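Local coordinates for protein bile salt hydrolase/transferase (Clostridium perfringens, PDB 2BJF) that hydrolyses the amide bond of glycine- and taurine-conjugated bile salts, releasing free bile acids, and also acts as a bile acid amine N-acyltransferase, at residues A[221-226]-A[264-269]; A[106-111]-A[121-126]; A[117-122]-A[152-157]. All coordinates share one frame; numbering follows the deposited sequence. Where two conformers were deposited one is given.

Contact 1. Residues A[221-226]-A[264-269]; sequences GDFTPA and GSTRTV
Phe223 and Thr266 meet at an oblique angle, with the threonine hydroxyl set against the root of the ring. Thr266 OG1 lies 3.8 Å from Phe223 CD2. It is nearly as close to Phe223 CG and CB, so the hydroxyl sits by the junction of ring and chain. With CG opposite the carbonyl carbon and beside the backbone N (chi1 -59°), the ring is carried toward the hydroxyls of Thr266 and Ser265. Ser265 reaches the far part of the ring more loosely. Its OG is 4.4 Å from Phe223 CE2, also at a slant. That hydroxyl has its polar partner elsewhere, in a hydrogen bond with Val262 O. The contact is therefore van der Waals packing of one ring against two hydroxyl-bearing side chains.

The turn that presents Phe223 is tightly organised. Asp222 OD2 takes two bonds from Thr224. The backbone bond, Thr224 N to Asp222 OD2 at 3.0 Å, closes an Asx turn. The second, Thr224 OG1 to Asp222 OD2 at 2.6 Å, is short. These bonds hold the turn together, and Thr224 points away from 264-269. Thr224 is also the N-cap of the helix that follows.

The contact is buried. The side chain of Thr266 is about 7 Å from a bound taurine, too far to touch it. A neighbouring subunit adds cover: its Asn258 packs on Phe223 and its Leu235 on Ser265. Within the chain, 221-226 leads into helix 225-243. The loop 264-269 follows helix 249-257 and runs on toward strand 275-283 of the six-stranded sheet, and Thr266 is tied by backbone hydrogen bonding to Asp274 just before that strand.

Contact 2. Residues A[106-111]-A[121-126]; sequences LLWVLA and EALKNA
Trp108 reaches across from helix 105-112 and sets the six-membered part of its indole against Ala122 and Leu123. Two ring atoms do the touching. Trp108 CZ3 lies 3.8 Å from Leu123 CD2. Trp108 CH2 lies 4.0 Å from Ala122 CB and only slightly farther from the same leucine methyl. The two partners meet the ring obliquely. Trp108 and Leu123 run past each other in opposite directions, so the end of each extends along the other.

Torsions explain the reach. Trp108 CG is placed opposite the backbone N (chi1 174°), which carries the indole out from its helix toward 121-126. Leu123 does not start toward the tryptophan, but its CD2 end comes nearer. The Ala122 methyl points toward 106-111.

The next shell holds the indole in place. Phe113, from the link between the two helices, makes an edge-to-face stack with Trp108 and also touches Ala122. Ile100 of strand 98-101 packs on Trp108 as well, and Leu123 rests on Val165 of strand 163-167. A type I beta turn runs from Leu123 to Ala126, with Ala126 N bonded to Leu123 O at 3.1 Å. On the exposed side, Lys124 NZ and Glu121 OE1 form a weak salt bridge at 3.3 Å.

The pair belongs to two short consecutive helices, 105-112 and 116-123, packed beside the beta sheet of this Ntn hydrolase, away from the annotated sites. Across the two segments the chemistry is apolar: an aromatic ring, one methyl and one leucine end. Such a contact depends on shape and on exclusion of water, and it imposes little directional restraint. The edge-to-face stack with Phe113 probably adds some preference for the ring's orientation.

Contact 3. Residues A[117-122]-A[152-157]; sequences EEVKEA and KSIVVE
Ile154 meets Lys120 and Val119 through its two methyls, CD1 and CG2, and apolar packing makes up the contact. Ile154 CD1 is 3.9 Å from Lys120 CG and 4.2 Å from Val119 CG1, so one methyl touches two neighbouring residues of the helix. The CG2 branch also touches the lysine stem. Ile154 CG2 is 3.9 Å from Lys120 CD and about as near to Lys120 CG. The two side chains pass at a slant, and the isoleucine fork receives the aliphatic part of the lysine. The fork is set by a first torsion that puts CG1 between the backbone N and the carbonyl carbon (chi1 55°), with CG2 beside the N.

The fold explains the pairing. Helix 116-123 lies on one face of an antiparallel sheet in the Ntn-hydrolase fold of this choloylglycine hydrolase family. Strand 153-158 runs between strands 142-147 and 163-167, and Ile154 points from it toward the helix. The nearest CA atoms, those of Lys120 and Ile154, are 8.2 Å apart. That leaves room for a layer of side chains. Ile146 of strand 142-147 touches both Val119 and Ile154, while Val165 of strand 163-167 touches Ile154. Val109 of helix 105-112 also packs on Val119.

The ionic interaction lies outside the two segments. Lys120 bends within its methylene stem (chi3 80°), and its NZ forms a salt bridge with Asp167 OD1 on strand 163-167. Asp167 also touches Ile154. The lysine thus works in two ways: its methylenes cover the isoleucine, and its ammonium ties the helix to the next strand.

Backbone hydrogen bonds supply the frame on each side. Glu121 N bonds Glu117 O within the helix, and Ile154 pairs with Ile146 in the sheet.

In the fold
Contacts 2 and 3 are neighbours, with centres about 8 Å apart. Both use helix 116-123 and share Glu121 and Ala122. One joins that helix to helix 105-112, the other to strand 153-158, and they touch where Leu123 CD1 lies 3.6 Å from Val156 CG2. Contact 1 lies on the opposite side of the chain's centre, about 30 Å or more from either, centre to centre. Contacts 1 and 3 are buried, whereas contact 2 is partly open. Contact 1 sets an aromatic ring on hydroxyls, beside a neighbouring subunit and near bound taurine. Across their segments contacts 2 and 3 are apolar, though contact 3 uses a lysine stem whose charged end binds Asp167.

Contact 1. Residues A[221-226]-A[264-269]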
ATOM      1  N   GLY A 221       5.201  -2.985   3.882  1.00 10.11           N
ATOM      2  CA  GLY A 221       5.452  -3.891   5.006  1.00 10.13           C
ATOM      3  C   GLY A 221       5.937  -5.292   4.708  1.00 10.04           C
ATOM      4  O   GLY A 221       6.155  -6.081   5.631  1.00 10.11           O
ATOM      5  N   ASP A 222       6.108  -5.606   3.428  1.00  9.95           N
ATOM      6  CA  ASP A 222       6.561  -6.930   3.016  1.00  9.84           C
ATOM      7  C   ASP A 222       8.080  -7.065   3.148  1.00  9.83           C
ATOM      8  O   ASP A 222       8.761  -6.143   3.610  1.00  9.93           O
ATOM      9  CB  ASP A 222       6.132  -7.205   1.579  1.00  9.88           C
ATOM     10  CG  ASP A 222       6.725  -6.217   0.609  1.00 10.09           C
ATOM     11  OD1 ASP A 222       6.191  -5.092   0.497  1.00 10.26           O
ATOM     12  OD2 ASP A 222       7.738  -6.560  -0.027  1.00 10.93           O
ATOM     13  N   PHE A 223       8.604  -8.213   2.728  1.00  9.76           N
ATOM     14  CA  PHE A 223      10.016  -8.532   2.933  1.00  9.79           C
ATOM     15  C   PHE A 223      10.852  -8.531   1.650  1.00  9.65           C
ATOM     16  O   PHE A 223      11.985  -9.020   1.651  1.00  9.74           O
ATOM     17  CB  PHE A 223      10.155  -9.867   3.680  1.00 10.05           C
ATOM     18  CG  PHE A 223       9.494  -9.877   5.030  1.00 10.42           C
ATOM     19  CD1 PHE A 223      10.170  -9.408   6.153  1.00 11.07           C
ATOM     20  CD2 PHE A 223       8.192 -10.350   5.180  1.00 10.83           C
ATOM     21  CE1 PHE A 223       9.560  -9.407   7.406  1.00 11.11           C
ATOM     22  CE2 PHE A 223       7.573 -10.354   6.431  1.00 11.25           C
ATOM     23  CZ  PHE A 223       8.260  -9.885   7.544  1.00 11.16           C
ATOM     24  N   THR A 224      10.310  -7.972   0.565  1.00  9.41           N
ATOM     25  CA  THR A 224      11.095  -7.820  -0.667  1.00  9.26           C
ATOM     26  C   THR A 224      12.240  -6.833  -0.440  1.00  9.22           C
ATOM     27  O   THR A 224      12.150  -5.970   0.441  1.00  9.03           O
ATOM     28  CB  THR A 224      10.254  -7.344  -1.877  1.00  9.21           C
ATOM     29  OG1 THR A 224       9.683  -6.059  -1.599  1.00  9.06           O
ATOM     30  CG2 THR A 224       9.167  -8.351  -2.227  1.00  9.40           C
ATOM     31  N   PRO A 225      13.329  -6.963  -1.220  1.00  9.16           N
ATOM     32  CA  PRO A 225      14.459  -6.039  -1.093  1.00  9.17           C
ATOM     33  C   PRO A 225      14.074  -4.561  -1.216  1.00  9.15           C
ATOM     34  O   PRO A 225      14.565  -3.742  -0.438  1.00  9.34           O
ATOM     35  CB  PRO A 225      15.386  -6.461  -2.235  1.00  9.26           C
ATOM     36  CG  PRO A 225      15.059  -7.896  -2.472  1.00  9.32           C
ATOM     37  CD  PRO A 225      13.580  -8.001  -2.239  1.00  9.19           C
ATOM     38  N   ALA A 226      13.202  -4.227  -2.168  1.00  9.17           N
ATOM     39  CA  ALA A 226      12.781  -2.836  -2.364  1.00  9.15           C
ATOM     40  C   ALA A 226      12.030  -2.278  -1.152  1.00  9.11           C
ATOM     41  O   ALA A 226      12.297  -1.159  -0.711  1.00  9.03           O
ATOM     42  CB  ALA A 226      11.947  -2.697  -3.633  1.00  9.27           C
ATOM     43  N   GLY A 264       8.579 -19.009   8.457  1.00 10.52           N
ATOM     44  CA  GLY A 264       7.270 -19.410   7.949  1.00 10.51           C
ATOM     45  C   GLY A 264       6.637 -18.511   6.901  1.00 10.59           C
ATOM     46  O   GLY A 264       5.871 -18.987   6.062  1.00 10.52           O
ATOM     47  N   SER A 265       6.949 -17.216   6.943  1.00 10.56           N
ATOM     48  CA  SER A 265       6.249 -16.223   6.114  1.00 10.63           C
ATOM     49  C   SER A 265       6.962 -15.803   4.830  1.00 10.90           C
ATOM     50  O   SER A 265       6.345 -15.204   3.946  1.00 10.93           O
ATOM     51  CB  SER A 265       5.871 -14.989   6.943  1.00 10.55           C
ATOM     52  OG  SER A 265       6.955 -14.549   7.741  1.00  9.85           O
ATOM     53  N   THR A 266       8.255 -16.102   4.735  1.00 11.13           N
ATOM     54  CA  THR A 266       9.013 -15.885   3.502  1.00 11.53           C
ATOM     55  C   THR A 266       9.499 -17.236   2.978  1.00 11.86           C
ATOM     56  O   THR A 266      10.626 -17.661   3.251  1.00 12.00           O
ATOM     57  CB  THR A 266      10.187 -14.891   3.708  1.00 11.48           C
ATOM     58  OG1 THR A 266       9.690 -13.679   4.286  1.00 11.55           O
ATOM     59  CG2 THR A 266      10.870 -14.560   2.379  1.00 11.77           C
ATOM     60  N   ARG A 267       8.624 -17.908   2.236  1.00 12.28           N
ATOM     61  CA  ARG A 267       8.891 -19.255   1.736  1.00 12.78           C
ATOM     62  C   ARG A 267       9.442 -19.228   0.317  1.00 13.03           C
ATOM     63  O   ARG A 267       8.850 -18.619  -0.577  1.00 13.19           O
ATOM     64  CB  ARG A 267       7.616 -20.108   1.786  1.00 12.85           C
ATOM     65  CG  ARG A 267       6.976 -20.222   3.170  1.00 13.30           C
ATOM     66  CD  ARG A 267       7.684 -21.243   4.053  1.00 14.33           C
ATOM     67  NE  ARG A 267       7.325 -22.614   3.693  1.00 15.35           N
ATOM     68  CZ  ARG A 267       7.795 -23.703   4.298  1.00 15.84           C
ATOM     69  NH1 ARG A 267       8.654 -23.598   5.304  1.00 15.85           N
ATOM     70  NH2 ARG A 267       7.402 -24.903   3.894  1.00 16.27           N
ATOM     71  N   THR A 268      10.578 -19.893   0.119  1.00 13.31           N
ATOM     72  CA  THR A 268      11.191 -20.017  -1.204  1.00 13.64           C
ATOM     73  C   THR A 268      10.400 -21.008  -2.059  1.00 14.00           C
ATOM     74  O   THR A 268       9.534 -21.722  -1.547  1.00 13.99           O
ATOM     75  CB  THR A 268      12.659 -20.489  -1.105  1.00 13.54           C
ATOM     76  OG1 THR A 268      12.702 -21.824  -0.585  1.00 13.42           O
ATOM     77  CG2 THR A 268      13.475 -19.562  -0.203  1.00 13.65           C
ATOM     78  N   VAL A 269      10.700 -21.052  -3.357  1.00 14.58           N
ATOM     79  CA  VAL A 269      10.044 -22.002  -4.267  1.00 15.22           C
ATOM     80  C   VAL A 269      10.383 -23.460  -3.927  1.00 15.55           C
ATOM     81  O   VAL A 269       9.653 -24.377  -4.307  1.00 15.72           O
ATOM     82  CB  VAL A 269      10.341 -21.703  -5.768  1.00 15.24           C
ATOM     83  CG1 VAL A 269       9.767 -20.349  -6.172  1.00 15.39           C
ATOM     84  CG2 VAL A 269      11.836 -21.778  -6.074  1.00 15.53           C
TER

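Contact 2. Residues A[106-111]-A[121-126]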
ATOM      1  N   LEU A 106      35.563  -9.540  -0.933  1.00 10.31           N
ATOM      2  CA  LEU A 106      35.456  -8.974   0.409  1.00 10.29           C
ATOM      3  C   LEU A 106      36.812  -8.977   1.122  1.00 10.40           C
ATOM      4  O   LEU A 106      37.234  -7.955   1.669  1.00 10.36           O
ATOM      5  CB  LEU A 106      34.395  -9.717   1.228  1.00 10.43           C
ATOM      6  CG  LEU A 106      33.683  -8.908   2.318  1.00 10.44           C
ATOM      7  CD1 LEU A 106      32.323  -9.503   2.616  1.00 10.87           C
ATOM      8  CD2 LEU A 106      34.509  -8.808   3.593  1.00 10.32           C
ATOM      9  N   LEU A 107      37.491 -10.122   1.097  1.00 10.37           N
ATOM     10  CA  LEU A 107      38.821 -10.243   1.692  1.00 10.67           C
ATOM     11  C   LEU A 107      39.842  -9.339   0.995  1.00 10.69           C
ATOM     12  O   LEU A 107      40.703  -8.757   1.654  1.00 10.73           O
ATOM     13  CB  LEU A 107      39.291 -11.704   1.687  1.00 10.64           C
ATOM     14  CG  LEU A 107      40.666 -12.031   2.286  1.00 10.85           C
ATOM     15  CD1 LEU A 107      40.774 -11.589   3.744  1.00 11.12           C
ATOM     16  CD2 LEU A 107      40.964 -13.517   2.149  1.00 10.94           C
ATOM     17  N   TRP A 108      39.734  -9.217  -0.328  1.00 10.82           N
ATOM     18  CA  TRP A 108      40.624  -8.348  -1.106  1.00 10.87           C
ATOM     19  C   TRP A 108      40.526  -6.890  -0.648  1.00 10.78           C
ATOM     20  O   TRP A 108      41.541  -6.196  -0.547  1.00 10.74           O
ATOM     21  CB  TRP A 108      40.327  -8.473  -2.607  1.00 11.37           C
ATOM     22  CG  TRP A 108      41.093  -7.514  -3.478  1.00 11.61           C
ATOM     23  CD1 TRP A 108      42.362  -7.674  -3.956  1.00 12.31           C
ATOM     24  CD2 TRP A 108      40.632  -6.252  -3.977  1.00 12.00           C
ATOM     25  NE1 TRP A 108      42.721  -6.589  -4.720  1.00 12.34           N
ATOM     26  CE2 TRP A 108      41.679  -5.699  -4.749  1.00 12.33           C
ATOM     27  CE3 TRP A 108      39.437  -5.531  -3.844  1.00 12.21           C
ATOM     28  CZ2 TRP A 108      41.568  -4.459  -5.389  1.00 12.05           C
ATOM     29  CZ3 TRP A 108      39.325  -4.295  -4.479  1.00 12.29           C
ATOM     30  CH2 TRP A 108      40.387  -3.775  -5.243  1.00 12.11           C
ATOM     31  N   VAL A 109      39.305  -6.437  -0.364  1.00 10.55           N
ATOM     32  CA  VAL A 109      39.075  -5.082   0.136  1.00 10.47           C
ATOM     33  C   VAL A 109      39.707  -4.889   1.517  1.00 10.39           C
ATOM     34  O   VAL A 109      40.469  -3.944   1.730  1.00 10.50           O
ATOM     35  CB  VAL A 109      37.560  -4.740   0.189  1.00 10.39           C
ATOM     36  CG1 VAL A 109      37.318  -3.417   0.915  1.00 10.39           C
ATOM     37  CG2 VAL A 109      36.977  -4.684  -1.215  1.00 10.40           C
ATOM     38  N   LEU A 110      39.398  -5.796   2.440  1.00 10.40           N
ATOM     39  CA  LEU A 110      39.805  -5.649   3.836  1.00 10.38           C
ATOM     40  C   LEU A 110      41.294  -5.877   4.067  1.00 10.57           C
ATOM     41  O   LEU A 110      41.900  -5.211   4.906  1.00 10.72           O
ATOM     42  CB  LEU A 110      38.993  -6.581   4.738  1.00 10.31           C
ATOM     43  CG  LEU A 110      37.479  -6.355   4.787  1.00 10.17           C
ATOM     44  CD1 LEU A 110      36.862  -7.328   5.766  1.00 10.12           C
ATOM     45  CD2 LEU A 110      37.137  -4.916   5.166  1.00 10.42           C
ATOM     46  N   ALA A 111      41.874  -6.817   3.328  1.00 10.78           N
ATOM     47  CA  ALA A 111      43.281  -7.167   3.511  1.00 10.90           C
ATOM     48  C   ALA A 111      44.234  -6.096   2.989  1.00 11.05           C
ATOM     49  O   ALA A 111      45.359  -5.980   3.475  1.00 11.09           O
ATOM     50  CB  ALA A 111      43.587  -8.508   2.858  1.00 10.94           C
ATOM     51  N   GLU A 121      39.711   4.352  -5.389  1.00 14.70           N
ATOM     52  CA  GLU A 121      40.783   4.507  -6.368  1.00 14.71           C
ATOM     53  C   GLU A 121      41.164   3.168  -7.004  1.00 14.44           C
ATOM     54  O   GLU A 121      41.356   3.084  -8.219  1.00 14.53           O
ATOM     55  CB  GLU A 121      42.003   5.175  -5.723  1.00 14.90           C
ATOM     56  CG  GLU A 121      43.135   5.526  -6.692  1.00 15.99           C
ATOM     57  CD  GLU A 121      42.770   6.606  -7.707  1.00 17.10           C
ATOM     58  OE1 GLU A 121      41.699   7.239  -7.585  1.00 17.97           O
ATOM     59  OE2 GLU A 121      43.571   6.821  -8.636  1.00 18.52           O
ATOM     60  N   ALA A 122      41.251   2.128  -6.177  1.00 14.19           N
ATOM     61  CA  ALA A 122      41.621   0.789  -6.635  1.00 13.88           C
ATOM     62  C   ALA A 122      40.551   0.132  -7.509  1.00 13.73           C
ATOM     63  O   ALA A 122      40.861  -0.726  -8.335  1.00 13.59           O
ATOM     64  CB  ALA A 122      41.952  -0.098  -5.448  1.00 13.98           C
ATOM     65  N   LEU A 123      39.297   0.540  -7.322  1.00 13.53           N
ATOM     66  CA  LEU A 123      38.177  -0.040  -8.066  1.00 13.53           C
ATOM     67  C   LEU A 123      37.987   0.550  -9.464  1.00 13.66           C
ATOM     68  O   LEU A 123      37.271  -0.022 -10.289  1.00 13.51           O
ATOM     69  CB  LEU A 123      36.876   0.070  -7.263  1.00 13.47           C
ATOM     70  CG  LEU A 123      36.730  -0.834  -6.036  1.00 13.38           C
ATOM     71  CD1 LEU A 123      35.455  -0.485  -5.299  1.00 13.22           C
ATOM     72  CD2 LEU A 123      36.747  -2.315  -6.411  1.00 13.45           C
ATOM     73  N   LYS A 124      38.636   1.684  -9.728  1.00 13.91           N
ATOM     74  CA  LYS A 124      38.530   2.358 -11.028  1.00 14.19           C
ATOM     75  C   LYS A 124      38.899   1.441 -12.193  1.00 14.28           C
ATOM     76  O   LYS A 124      38.257   1.479 -13.245  1.00 14.48           O
ATOM     77  CB  LYS A 124      39.383   3.630 -11.055  1.00 14.22           C
ATOM     78  CG  LYS A 124      38.803   4.784 -10.251  1.00 14.77           C
ATOM     79  CD  LYS A 124      39.650   6.036 -10.390  1.00 15.73           C
ATOM     80  CE  LYS A 124      38.994   7.220  -9.697  1.00 16.44           C
ATOM     81  NZ  LYS A 124      39.767   8.477  -9.896  1.00 17.52           N
ATOM     82  N   ASN A 125      39.921   0.612 -11.993  1.00 14.32           N
ATOM     83  CA  ASN A 125      40.372  -0.330 -13.017  1.00 14.45           C
ATOM     84  C   ASN A 125      40.122  -1.793 -12.631  1.00 14.28           C
ATOM     85  O   ASN A 125      40.774  -2.703 -13.147  1.00 14.32           O
ATOM     86  CB  ASN A 125      41.853  -0.092 -13.335  1.00 14.60           C
ATOM     87  CG  ASN A 125      42.292  -0.758 -14.630  1.00 15.12           C
ATOM     88  OD1 ASN A 125      41.582  -0.726 -15.638  1.00 16.37           O
ATOM     89  ND2 ASN A 125      43.471  -1.368 -14.605  1.00 15.75           N
ATOM     90  N   ALA A 126      39.165  -2.016 -11.733  1.00 14.09           N
ATOM     91  CA  ALA A 126      38.877  -3.365 -11.251  1.00 13.97           C
ATOM     92  C   ALA A 126      37.807  -4.081 -12.074  1.00 13.91           C
ATOM     93  O   ALA A 126      36.981  -3.447 -12.738  1.00 13.89           O
ATOM     94  CB  ALA A 126      38.499  -3.340  -9.774  1.00 13.95           C
TER

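Contact 3. Residues A[117-122]-A[152-157]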
ATOM      1  N   GLU A 117      38.238   5.825   0.528  1.00 13.52           N
ATOM      2  CA  GLU A 117      38.920   6.566  -0.539  1.00 14.02           C
ATOM      3  C   GLU A 117      39.982   5.736  -1.265  1.00 13.91           C
ATOM      4  O   GLU A 117      40.100   5.819  -2.491  1.00 13.92           O
ATOM      5  CB  GLU A 117      39.507   7.884  -0.022  1.00 14.32           C
ATOM      6  CG  GLU A 117      38.463   8.960   0.312  1.00 15.85           C
ATOM      7  CD  GLU A 117      37.550   9.328  -0.859  1.00 17.58           C
ATOM      8  OE1 GLU A 117      36.383   9.692  -0.603  1.00 19.28           O
ATOM      9  OE2 GLU A 117      37.986   9.259  -2.030  1.00 19.07           O
ATOM     10  N   GLU A 118      40.745   4.945  -0.508  0.50 13.93           N
ATOM     11  CA  GLU A 118      41.748   4.040  -1.076  0.50 13.94           C
ATOM     12  C   GLU A 118      41.105   2.972  -1.958  0.50 14.01           C
ATOM     13  O   GLU A 118      41.616   2.657  -3.036  0.50 13.92           O
ATOM     14  CB  GLU A 118      42.573   3.371   0.028  0.50 13.95           C
ATOM     15  CG  GLU A 118      43.690   4.234   0.602  0.50 13.98           C
ATOM     16  CD  GLU A 118      44.719   3.436   1.393  0.50 13.92           C
ATOM     17  OE1 GLU A 118      45.671   4.052   1.916  0.50 14.15           O
ATOM     18  OE2 GLU A 118      44.588   2.196   1.490  0.50 13.68           O
ATOM     19  N   VAL A 119      39.984   2.426  -1.487  1.00 14.07           N
ATOM     20  CA  VAL A 119      39.229   1.399  -2.213  1.00 14.35           C
ATOM     21  C   VAL A 119      38.653   1.959  -3.518  1.00 14.41           C
ATOM     22  O   VAL A 119      38.764   1.325  -4.570  1.00 14.34           O
ATOM     23  CB  VAL A 119      38.085   0.804  -1.340  1.00 14.45           C
ATOM     24  CG1 VAL A 119      37.231  -0.166  -2.142  1.00 14.98           C
ATOM     25  CG2 VAL A 119      38.652   0.104  -0.122  1.00 14.67           C
ATOM     26  N   LYS A 120      38.050   3.145  -3.436  1.00 14.56           N
ATOM     27  CA  LYS A 120      37.476   3.823  -4.603  1.00 14.82           C
ATOM     28  C   LYS A 120      38.487   3.961  -5.738  1.00 14.70           C
ATOM     29  O   LYS A 120      38.165   3.705  -6.899  1.00 14.66           O
ATOM     30  CB  LYS A 120      36.934   5.205  -4.220  1.00 14.85           C
ATOM     31  CG  LYS A 120      35.579   5.182  -3.519  1.00 15.33           C
ATOM     32  CD  LYS A 120      35.032   6.591  -3.286  1.00 15.54           C
ATOM     33  CE  LYS A 120      34.391   7.171  -4.544  1.00 16.81           C
ATOM     34  NZ  LYS A 120      33.772   8.510  -4.304  1.00 17.73           N
ATOM     35  N   GLU A 121      39.711   4.352  -5.389  1.00 14.70           N
ATOM     36  CA  GLU A 121      40.783   4.507  -6.368  1.00 14.71           C
ATOM     37  C   GLU A 121      41.164   3.168  -7.004  1.00 14.44           C
ATOM     38  O   GLU A 121      41.356   3.084  -8.219  1.00 14.53           O
ATOM     39  CB  GLU A 121      42.003   5.175  -5.723  1.00 14.90           C
ATOM     40  CG  GLU A 121      43.135   5.526  -6.692  1.00 15.99           C
ATOM     41  CD  GLU A 121      42.770   6.606  -7.707  1.00 17.10           C
ATOM     42  OE1 GLU A 121      41.699   7.239  -7.585  1.00 17.97           O
ATOM     43  OE2 GLU A 121      43.571   6.821  -8.636  1.00 18.52           O
ATOM     44  N   ALA A 122      41.251   2.128  -6.177  1.00 14.19           N
ATOM     45  CA  ALA A 122      41.621   0.789  -6.635  1.00 13.88           C
ATOM     46  C   ALA A 122      40.551   0.132  -7.509  1.00 13.73           C
ATOM     47  O   ALA A 122      40.861  -0.726  -8.335  1.00 13.59           O
ATOM     48  CB  ALA A 122      41.952  -0.098  -5.448  1.00 13.98           C
ATOM     49  N   LYS A 152      31.849   7.685   5.584  1.00 12.58           N
ATOM     50  CA  LYS A 152      31.560   7.537   4.161  1.00 12.68           C
ATOM     51  C   LYS A 152      31.264   6.084   3.810  1.00 12.30           C
ATOM     52  O   LYS A 152      31.911   5.170   4.322  1.00 12.12           O
ATOM     53  CB  LYS A 152      32.723   8.063   3.312  1.00 13.07           C
ATOM     54  CG  LYS A 152      32.863   9.586   3.299  1.00 14.44           C
ATOM     55  CD  LYS A 152      31.776  10.251   2.453  1.00 16.96           C
ATOM     56  CE  LYS A 152      31.768  11.765   2.627  1.00 18.29           C
ATOM     57  NZ  LYS A 152      31.337  12.184   3.995  1.00 19.63           N
ATOM     58  N   SER A 153      30.279   5.888   2.936  1.00 11.92           N
ATOM     59  CA  SER A 153      29.903   4.559   2.464  1.00 11.61           C
ATOM     60  C   SER A 153      29.813   4.526   0.944  1.00 11.32           C
ATOM     61  O   SER A 153      29.400   5.505   0.319  1.00 11.21           O
ATOM     62  CB  SER A 153      28.562   4.129   3.067  1.00 11.70           C
ATOM     63  OG  SER A 153      28.652   3.954   4.472  1.00 12.21           O
ATOM     64  N   ILE A 154      30.211   3.397   0.359  1.00 10.91           N
ATOM     65  CA  ILE A 154      30.057   3.168  -1.080  1.00 10.68           C
ATOM     66  C   ILE A 154      29.375   1.830  -1.366  1.00 10.65           C
ATOM     67  O   ILE A 154      29.359   0.934  -0.516  1.00 10.48           O
ATOM     68  CB  ILE A 154      31.406   3.265  -1.857  1.00 10.69           C
ATOM     69  CG1 ILE A 154      32.457   2.317  -1.266  1.00 10.55           C
ATOM     70  CG2 ILE A 154      31.906   4.715  -1.894  1.00 10.90           C
ATOM     71  CD1 ILE A 154      33.667   2.087  -2.166  1.00 10.48           C
ATOM     72  N   VAL A 155      28.795   1.717  -2.559  1.00 10.46           N
ATOM     73  CA  VAL A 155      28.155   0.487  -3.014  1.00 10.52           C
ATOM     74  C   VAL A 155      28.821   0.039  -4.311  1.00 10.59           C
ATOM     75  O   VAL A 155      28.995   0.838  -5.235  1.00 10.62           O
ATOM     76  CB  VAL A 155      26.629   0.677  -3.219  1.00 10.40           C
ATOM     77  CG1 VAL A 155      25.998  -0.555  -3.870  1.00 10.47           C
ATOM     78  CG2 VAL A 155      25.947   0.983  -1.888  1.00 10.50           C
ATOM     79  N   VAL A 156      29.202  -1.234  -4.360  1.00 10.73           N
ATOM     80  CA  VAL A 156      29.900  -1.799  -5.515  1.00 11.05           C
ATOM     81  C   VAL A 156      29.016  -2.822  -6.220  1.00 11.26           C
ATOM     82  O   VAL A 156      28.640  -3.838  -5.634  1.00 11.20           O
ATOM     83  CB  VAL A 156      31.236  -2.463  -5.098  1.00 10.93           C
ATOM     84  CG1 VAL A 156      31.975  -2.997  -6.319  1.00 11.14           C
ATOM     85  CG2 VAL A 156      32.111  -1.476  -4.334  1.00 11.19           C
ATOM     86  N   GLU A 157      28.684  -2.542  -7.479  1.00 11.76           N
ATOM     87  CA  GLU A 157      27.827  -3.422  -8.271  1.00 12.25           C
ATOM     88  C   GLU A 157      28.393  -3.591  -9.673  1.00 13.02           C
ATOM     89  O   GLU A 157      28.581  -2.609 -10.389  1.00 12.96           O
ATOM     90  CB  GLU A 157      26.397  -2.868  -8.344  1.00 12.22           C
ATOM     91  CG  GLU A 157      25.700  -2.782  -6.990  1.00 11.75           C
ATOM     92  CD  GLU A 157      24.289  -2.219  -7.049  1.00 11.92           C
ATOM     93  OE1 GLU A 157      23.929  -1.548  -8.041  1.00 11.49           O
ATOM     94  OE2 GLU A 157      23.541  -2.446  -6.075  1.00 11.09           O
TER